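Local coordinates for protein extracellular ligand-binding receptor (Desulfohalobium retbaense DSM 5692, PDB 5ERE) that binds ketoleucine in a leucine-binding-protein-like module and probably acts as a sensor, with a tandem PAS region on the same chain that holds cytosine, at residues V39-G44 and Q55-S60; D48-A53 and S72-A77. All blocks are in the same frame, centred on the assembly; numbering follows the deposited sequence.

Interaction 1. Residues V39-G44 and Q55-S60; sequences VFKDGG and QDLVRS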
ATOM      1  N   VAL A  39     -16.289  24.697 -19.528  1.00 43.55           N
ATOM      2  CA  VAL A  39     -17.718  24.458 -19.697  1.00 35.59           C
ATOM      3  C   VAL A  39     -18.071  23.096 -19.042  1.00 40.92           C
ATOM      4  O   VAL A  39     -17.333  22.120 -19.137  1.00 38.81           O
ATOM      5  CB  VAL A  39     -18.151  24.520 -21.183  1.00 44.19           C
ATOM      6  CG1 VAL A  39     -17.774  25.889 -21.783  1.00 49.56           C
ATOM      7  CG2 VAL A  39     -17.527  23.427 -22.006  1.00 47.79           C
ATOM      8  N   PHE A  40     -19.175  23.093 -18.313  1.00 34.66           N
ATOM      9  CA  PHE A  40     -19.595  21.942 -17.539  1.00 36.66           C
ATOM     10  C   PHE A  40     -20.645  21.197 -18.334  1.00 37.12           C
ATOM     11  O   PHE A  40     -21.476  21.821 -19.000  1.00 38.51           O
ATOM     12  CB  PHE A  40     -20.163  22.358 -16.197  1.00 34.47           C
ATOM     13  CG  PHE A  40     -19.145  22.893 -15.250  1.00 33.61           C
ATOM     14  CD1 PHE A  40     -18.304  22.027 -14.570  1.00 32.67           C
ATOM     15  CD2 PHE A  40     -19.036  24.260 -15.038  1.00 32.79           C
ATOM     16  CE1 PHE A  40     -17.368  22.511 -13.701  1.00 32.24           C
ATOM     17  CE2 PHE A  40     -18.114  24.760 -14.141  1.00 38.53           C
ATOM     18  CZ  PHE A  40     -17.272  23.891 -13.474  1.00 38.04           C
ATOM     19  N   LYS A  41     -20.567  19.875 -18.300  1.00 42.98           N
ATOM     20  CA  LYS A  41     -21.621  19.037 -18.861  1.00 34.53           C
ATOM     21  C   LYS A  41     -22.065  18.006 -17.812  1.00 41.37           C
ATOM     22  O   LYS A  41     -21.308  17.639 -16.892  1.00 37.31           O
ATOM     23  CB  LYS A  41     -21.155  18.335 -20.142  1.00 44.07           C
ATOM     24  CG  LYS A  41     -20.722  19.281 -21.288  1.00 45.59           C
ATOM     25  CD  LYS A  41     -21.900  20.059 -21.848  1.00 48.67           C
ATOM     26  CE  LYS A  41     -21.457  20.966 -22.992  1.00 50.98           C
ATOM     27  NZ  LYS A  41     -22.444  22.049 -23.240  1.00 55.32           N
ATOM     28  N   ASP A  42     -23.300  17.542 -17.971  1.00 37.64           N
ATOM     29  CA  ASP A  42     -23.931  16.649 -17.003  1.00 36.65           C
ATOM     30  C   ASP A  42     -23.750  15.226 -17.534  1.00 38.98           C
ATOM     31  O   ASP A  42     -24.309  14.847 -18.562  1.00 43.44           O
ATOM     32  CB  ASP A  42     -25.400  17.040 -16.817  1.00 35.76           C
ATOM     33  CG  ASP A  42     -26.093  16.250 -15.686  1.00 37.79           C
ATOM     34  OD1 ASP A  42     -25.482  15.333 -15.108  1.00 38.37           O
ATOM     35  OD2 ASP A  42     -27.228  16.605 -15.353  1.00 44.18           O
ATOM     36  N   GLY A  43     -22.901  14.459 -16.870  1.00 36.67           N
ATOM     37  CA  GLY A  43     -22.685  13.081 -17.271  1.00 43.06           C
ATOM     38  C   GLY A  43     -23.828  12.143 -16.871  1.00 41.72           C
ATOM     39  O   GLY A  43     -23.897  11.017 -17.352  1.00 40.40           O
ATOM     40  N   GLY A  44     -24.733  12.603 -16.005  1.00 43.24           N
ATOM     41  CA  GLY A  44     -25.867  11.775 -15.608  1.00 44.64           C
ATOM     42  C   GLY A  44     -25.499  10.586 -14.734  1.00 46.25           C
ATOM     43  O   GLY A  44     -24.521  10.632 -13.975  1.00 45.52           O
ATOM     44  N   GLN A  55     -19.810  13.327 -26.645  1.00 51.28           N
ATOM     45  CA  GLN A  55     -20.053  13.521 -28.077  1.00 58.36           C
ATOM     46  C   GLN A  55     -20.645  14.913 -28.351  1.00 64.52           C
ATOM     47  O   GLN A  55     -20.249  15.593 -29.306  1.00 56.50           O
ATOM     48  CB  GLN A  55     -20.983  12.428 -28.624  1.00 67.85           C
ATOM     49  CG  GLN A  55     -20.406  10.994 -28.606  1.00 67.73           C
ATOM     50  CD  GLN A  55     -19.253  10.794 -29.589  1.00 70.91           C
ATOM     51  OE1 GLN A  55     -18.897  11.708 -30.339  1.00 76.96           O
ATOM     52  NE2 GLN A  55     -18.668   9.587 -29.594  1.00 66.52           N
ATOM     53  N   ASP A  56     -21.579  15.333 -27.501  1.00 69.31           N
ATOM     54  CA  ASP A  56     -22.200  16.649 -27.614  1.00 71.05           C
ATOM     55  C   ASP A  56     -21.162  17.735 -27.403  1.00 74.35           C
ATOM     56  O   ASP A  56     -21.099  18.733 -28.132  1.00 76.97           O
ATOM     57  CB  ASP A  56     -23.339  16.801 -26.592  1.00 81.40           C
ATOM     58  CG  ASP A  56     -24.576  15.967 -26.945  1.00 95.85           C
ATOM     59  OD1 ASP A  56     -24.730  15.585 -28.125  1.00101.97           O
ATOM     60  OD2 ASP A  56     -25.407  15.702 -26.045  1.00 96.60           O
ATOM     61  N   LEU A  57     -20.333  17.528 -26.394  1.00 69.57           N
ATOM     62  CA  LEU A  57     -19.255  18.447 -26.110  1.00 67.07           C
ATOM     63  C   LEU A  57     -18.307  18.603 -27.311  1.00 65.16           C
ATOM     64  O   LEU A  57     -17.890  19.708 -27.628  1.00 75.30           O
ATOM     65  CB  LEU A  57     -18.514  17.960 -24.870  1.00 64.36           C
ATOM     66  CG  LEU A  57     -17.269  18.704 -24.433  1.00 62.43           C
ATOM     67  CD1 LEU A  57     -17.608  20.136 -24.043  1.00 57.15           C
ATOM     68  CD2 LEU A  57     -16.656  17.919 -23.276  1.00 53.21           C
ATOM     69  N   VAL A  58     -17.967  17.501 -27.979  1.00 58.96           N
ATOM     70  CA  VAL A  58     -17.108  17.568 -29.156  1.00 64.66           C
ATOM     71  C   VAL A  58     -17.814  18.299 -30.305  1.00 69.76           C
ATOM     72  O   VAL A  58     -17.186  19.055 -31.044  1.00 63.09           O
ATOM     73  CB  VAL A  58     -16.680  16.148 -29.629  1.00 70.80           C
ATOM     74  CG1 VAL A  58     -16.000  16.192 -30.993  1.00 67.67           C
ATOM     75  CG2 VAL A  58     -15.763  15.499 -28.615  1.00 66.13           C
ATOM     76  N   ARG A  59     -19.116  18.068 -30.457  1.00 73.92           N
ATOM     77  CA  ARG A  59     -19.872  18.672 -31.555  1.00 75.42           C
ATOM     78  C   ARG A  59     -19.926  20.178 -31.405  1.00 71.11           C
ATOM     79  O   ARG A  59     -19.846  20.899 -32.388  1.00 70.06           O
ATOM     80  CB  ARG A  59     -21.305  18.129 -31.622  1.00 75.92           C
ATOM     81  CG  ARG A  59     -21.482  16.889 -32.474  1.00 82.50           C
ATOM     82  CD  ARG A  59     -22.965  16.552 -32.682  1.00 89.65           C
ATOM     83  NE  ARG A  59     -23.495  15.617 -31.687  1.00 99.24           N
ATOM     84  CZ  ARG A  59     -23.191  14.320 -31.636  1.00 99.00           C
ATOM     85  NH1 ARG A  59     -23.731  13.546 -30.704  1.00 93.25           N
ATOM     86  NH2 ARG A  59     -22.341  13.793 -32.509  1.00 95.75           N
ATOM     87  N   SER A  60     -20.070  20.642 -30.167  1.00 74.20           N
ATOM     88  CA  SER A  60     -20.317  22.057 -29.900  1.00 73.72           C
ATOM     89  C   SER A  60     -19.081  22.928 -29.602  1.00 71.08           C
ATOM     90  O   SER A  60     -19.224  24.145 -29.468  1.00 65.34           O
ATOM     91  CB  SER A  60     -21.300  22.187 -28.727  1.00 76.83           C
ATOM     92  OG  SER A  60     -20.677  21.924 -27.478  1.00 81.67           O
TER
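Val-39 and Lys-41 pack on Leu-57 in an apolar strand-to-helix contact at the edge of the five-stranded parallel sheet that opens this type I periplasmic-binding fold. The strand 37-42 and the helix 47-60 are the first two elements of a beta-alpha-beta crossover. The third, strand 64-70, lies beyond strand 3-8, so the helix passes over the intervening strand 3-8, and Leu-57 also touches Ile-7 there. The alternation of a beta strand sorts its side chains by face: Val-39 and Lys-41 point toward the helix, while Phe-40 points away and packs on helix 15-32.

One methyl group does the joining. With CG of Leu-57 anti to its own backbone N (chi1 175°), CD1 reaches out to the strand, where it lies 3.9 Å from CG2 of Val-39. The same CD1 is 4.1 Å from CE of Lys-41, whose chain bends at chi2 (-68°) and offers its hydrocarbon stem to the leucine. The lysine also touches Ala-53, one turn earlier on the helix. Its methylenes thus lie against the helix from strand 37-42, an outermost strand of the sheet within this chain.

The flanks are polar. On the helix, Arg-59 NH1 and Asp-56 OD1 make a weak salt bridge at 3.4 Å, and Gln-52 NE2 is a second partner of that oxygen. The carbonyl O of Gln-55 sits over one face of the guanidinium group. At the end of the strand, Asp-42 opens an Asx turn and uses its other oxygen, OD2, to bond Ser-11 OG. Gly-44 N donates to Asp-42 OD1 at 3.0 Å, arriving from above the carboxylate plane, 45° out of it.

Interaction 2. Residues D48-A53 and S72-A77; sequences DTAVQA and SWASSA. With COI (2-oxo-4-methylpentanoic acid), chain B.
Ala-50 and Ala-74 meet methyl to methyl, CB to CB at 3.7 Å, where helix 47-60 lies beside helix 72-84 on the sheet of the first lobe of this bilobed, leucine-binding-protein-like fold. The smallness of both residues permits a close approach of the backbones, with the CA atoms of Ala-50 and Ala-74 only 5.5 Å apart. The next residue, Val-51, brings its CG2 3.6 Å from CB of Ala-77, about a turn beyond Ala-74. A first torsion of 168° sets this touching branch anti to the valine's carbonyl carbon and beside its backbone N. Val-47 extends the seam, touching both Ala-77 and Trp-73.

Helix 72-84 presents its first turn to the ligand, 2-oxo-4-methylpentanoic acid. Ser-72 N donates to the carboxylate oxygen O1 of the ligand at 2.9 Å (152° at the hydrogen), and Ser-72 OG bonds the same oxygen at a length so short that its exact value is doubtful. The amino end of the helix would probably help to stabilise this negative charge; the ligand is also hydrogen-bonded to Ala-95 N and Arg-210 NH2. The Trp-73 indole, brought round by a first torsion of 45°, lies obliquely to O1 and sets its CH2 atom 3.9 Å from C3 of the ligand.

Further bonds position this turn. Ser-71 OG receives Ala-74 N, and Ser-72 OG is additionally bonded to Ala-96 N. Asn-137 ND2, at the start of a helix in the second lobe, reaches Ser-72 O, tying the turn across the cleft. That carbonyl is gripped again from within its helix: Ser-76 N at 2.9 Å and Ser-76 OG at 3.1 Å approach Ser-72 O from opposite faces of its plane.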
ATOM      1  N   ASP A  48     -24.199   5.707 -20.794  1.00 54.12           N
ATOM      2  CA  ASP A  48     -24.694   6.225 -22.060  1.00 54.59           C
ATOM      3  C   ASP A  48     -24.854   7.724 -22.003  1.00 53.60           C
ATOM      4  O   ASP A  48     -24.592   8.449 -22.974  1.00 57.64           O
ATOM      5  CB  ASP A  48     -26.018   5.559 -22.421  1.00 63.29           C
ATOM      6  CG  ASP A  48     -25.828   4.133 -22.857  1.00 76.43           C
ATOM      7  OD1 ASP A  48     -25.124   3.932 -23.871  1.00 76.75           O
ATOM      8  OD2 ASP A  48     -26.353   3.222 -22.182  1.00 78.66           O
ATOM      9  N   THR A  49     -25.271   8.200 -20.845  1.00 46.34           N
ATOM     10  CA  THR A  49     -25.507   9.617 -20.688  1.00 53.06           C
ATOM     11  C   THR A  49     -24.155  10.365 -20.694  1.00 55.45           C
ATOM     12  O   THR A  49     -24.066  11.484 -21.194  1.00 48.41           O
ATOM     13  CB  THR A  49     -26.318   9.910 -19.398  1.00 50.09           C
ATOM     14  OG1 THR A  49     -25.707   9.250 -18.285  1.00 54.73           O
ATOM     15  CG2 THR A  49     -27.756   9.381 -19.527  1.00 54.48           C
ATOM     16  N   ALA A  50     -23.099   9.724 -20.200  1.00 58.34           N
ATOM     17  CA  ALA A  50     -21.759  10.328 -20.220  1.00 53.26           C
ATOM     18  C   ALA A  50     -21.133  10.329 -21.608  1.00 47.64           C
ATOM     19  O   ALA A  50     -20.425  11.277 -21.964  1.00 46.30           O
ATOM     20  CB  ALA A  50     -20.848   9.624 -19.262  1.00 51.64           C
ATOM     21  N   VAL A  51     -21.378   9.276 -22.385  1.00 50.79           N
ATOM     22  CA  VAL A  51     -20.829   9.202 -23.737  1.00 55.35           C
ATOM     23  C   VAL A  51     -21.527  10.271 -24.583  1.00 62.51           C
ATOM     24  O   VAL A  51     -20.883  10.980 -25.374  1.00 62.97           O
ATOM     25  CB  VAL A  51     -20.984   7.785 -24.330  1.00 56.84           C
ATOM     26  CG1 VAL A  51     -20.685   7.753 -25.847  1.00 54.23           C
ATOM     27  CG2 VAL A  51     -20.063   6.816 -23.574  1.00 46.39           C
ATOM     28  N   GLN A  52     -22.829  10.423 -24.356  1.00 62.19           N
ATOM     29  CA  GLN A  52     -23.609  11.491 -24.973  1.00 65.30           C
ATOM     30  C   GLN A  52     -23.091  12.887 -24.616  1.00 62.54           C
ATOM     31  O   GLN A  52     -22.939  13.725 -25.503  1.00 62.22           O
ATOM     32  CB  GLN A  52     -25.081  11.371 -24.568  1.00 70.89           C
ATOM     33  CG  GLN A  52     -26.021  12.202 -25.413  1.00 69.97           C
ATOM     34  CD  GLN A  52     -26.135  11.684 -26.824  1.00 76.89           C
ATOM     35  OE1 GLN A  52     -26.680  10.603 -27.050  1.00 80.64           O
ATOM     36  NE2 GLN A  52     -25.615  12.445 -27.786  1.00 77.87           N
ATOM     37  N   ALA A  53     -22.821  13.151 -23.335  1.00 62.98           N
ATOM     38  CA  ALA A  53     -22.221  14.447 -22.950  1.00 62.29           C
ATOM     39  C   ALA A  53     -20.904  14.696 -23.686  1.00 56.00           C
ATOM     40  O   ALA A  53     -20.672  15.784 -24.215  1.00 55.64           O
ATOM     41  CB  ALA A  53     -21.998  14.523 -21.428  1.00 53.02           C
ATOM     42  N   SER A  72     -15.447   6.424 -12.507  1.00 36.62           N
ATOM     43  CA  SER A  72     -14.789   5.304 -13.184  1.00 47.95           C
ATOM     44  C   SER A  72     -15.535   4.872 -14.443  1.00 44.50           C
ATOM     45  O   SER A  72     -14.907   4.518 -15.437  1.00 38.05           O
ATOM     46  CB  SER A  72     -14.650   4.124 -12.226  1.00 44.00           C
ATOM     47  OG  SER A  72     -13.901   4.527 -11.090  1.00 46.08           O
ATOM     48  N   TRP A  73     -16.864   4.947 -14.419  1.00 37.09           N
ATOM     49  CA  TRP A  73     -17.648   4.520 -15.578  1.00 43.95           C
ATOM     50  C   TRP A  73     -17.643   5.541 -16.695  1.00 44.79           C
ATOM     51  O   TRP A  73     -17.444   5.181 -17.862  1.00 43.85           O
ATOM     52  CB  TRP A  73     -19.104   4.180 -15.184  1.00 49.22           C
ATOM     53  CG  TRP A  73     -19.811   5.145 -14.271  1.00 36.97           C
ATOM     54  CD1 TRP A  73     -20.751   6.067 -14.623  1.00 35.97           C
ATOM     55  CD2 TRP A  73     -19.663   5.248 -12.849  1.00 33.76           C
ATOM     56  NE1 TRP A  73     -21.180   6.752 -13.519  1.00 33.17           N
ATOM     57  CE2 TRP A  73     -20.525   6.263 -12.415  1.00 36.60           C
ATOM     58  CE3 TRP A  73     -18.870   4.582 -11.902  1.00 39.08           C
ATOM     59  CZ2 TRP A  73     -20.629   6.631 -11.080  1.00 35.91           C
ATOM     60  CZ3 TRP A  73     -18.970   4.957 -10.571  1.00 32.23           C
ATOM     61  CH2 TRP A  73     -19.836   5.972 -10.181  1.00 34.64           C
ATOM     62  N   ALA A  74     -17.844   6.816 -16.372  1.00 35.31           N
ATOM     63  CA  ALA A  74     -17.728   7.830 -17.409  1.00 33.57           C
ATOM     64  C   ALA A  74     -16.315   7.775 -18.020  1.00 38.39           C
ATOM     65  O   ALA A  74     -16.136   7.834 -19.241  1.00 40.08           O
ATOM     66  CB  ALA A  74     -18.015   9.198 -16.872  1.00 35.96           C
ATOM     67  N   SER A  75     -15.311   7.626 -17.168  1.00 41.17           N
ATOM     68  CA  SER A  75     -13.944   7.760 -17.622  1.00 36.93           C
ATOM     69  C   SER A  75     -13.542   6.552 -18.480  1.00 45.72           C
ATOM     70  O   SER A  75     -12.832   6.707 -19.462  1.00 41.72           O
ATOM     71  CB  SER A  75     -12.978   7.931 -16.436  1.00 40.68           C
ATOM     72  OG  SER A  75     -13.090   9.229 -15.829  1.00 41.53           O
ATOM     73  N   SER A  76     -13.991   5.355 -18.111  1.00 42.66           N
ATOM     74  CA  SER A  76     -13.633   4.170 -18.874  1.00 45.71           C
ATOM     75  C   SER A  76     -14.254   4.224 -20.282  1.00 36.72           C
ATOM     76  O   SER A  76     -13.619   3.833 -21.249  1.00 47.89           O
ATOM     77  CB  SER A  76     -14.056   2.908 -18.116  1.00 42.51           C
ATOM     78  OG  SER A  76     -13.120   2.621 -17.088  1.00 44.69           O
ATOM     79  N   ALA A  77     -15.461   4.771 -20.392  1.00 43.39           N
ATOM     80  CA  ALA A  77     -16.159   4.888 -21.675  1.00 40.26           C
ATOM     81  C   ALA A  77     -15.589   6.015 -22.539  1.00 50.82           C
ATOM     82  O   ALA A  77     -15.549   5.909 -23.763  1.00 48.59           O
ATOM     83  CB  ALA A  77     -17.634   5.117 -21.448  1.00 44.57           C
TER
HETATM   84  C1  COI B 601     -14.792   6.380  -8.661  1.00 36.97           C
HETATM   85  O1  COI B 601     -15.341   5.927  -9.700  1.00 37.44           O
HETATM   86  O2  COI B 601     -13.630   6.047  -8.317  1.00 38.38           O
HETATM   87  C2  COI B 601     -15.536   7.390  -7.855  1.00 41.90           C
HETATM   88  O3  COI B 601     -15.056   7.826  -6.826  1.00 38.78           O
HETATM   89  C3  COI B 601     -16.862   7.834  -8.425  1.00 42.07           C
HETATM   90  C4  COI B 601     -17.579   8.695  -7.447  1.00 50.08           C
HETATM   91  C5  COI B 601     -18.535   9.568  -8.233  1.00 44.57           C
HETATM   92  C6  COI B 601     -18.277   7.729  -6.501  1.00 45.60           C

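Helix 47-60 serves both contacts, its later turns facing edge strand 37-42 in interaction 1 and its earlier turns facing helix 72-84 in interaction 2. Their centres are 10 Å apart, and both are partly buried. Each is apolar where its segments touch, but the means differ: a branched leucine bridges the wider strand-to-helix gap, whereas alanines let two helices come close. Polar chemistry follows position, serving a helix surface and strand end in interaction 1 and the ligand cleft in interaction 2. The two also meet directly, since Gly-43 O and Thr-49 OG1 are 2.7 Å apart in a probable hydrogen bond.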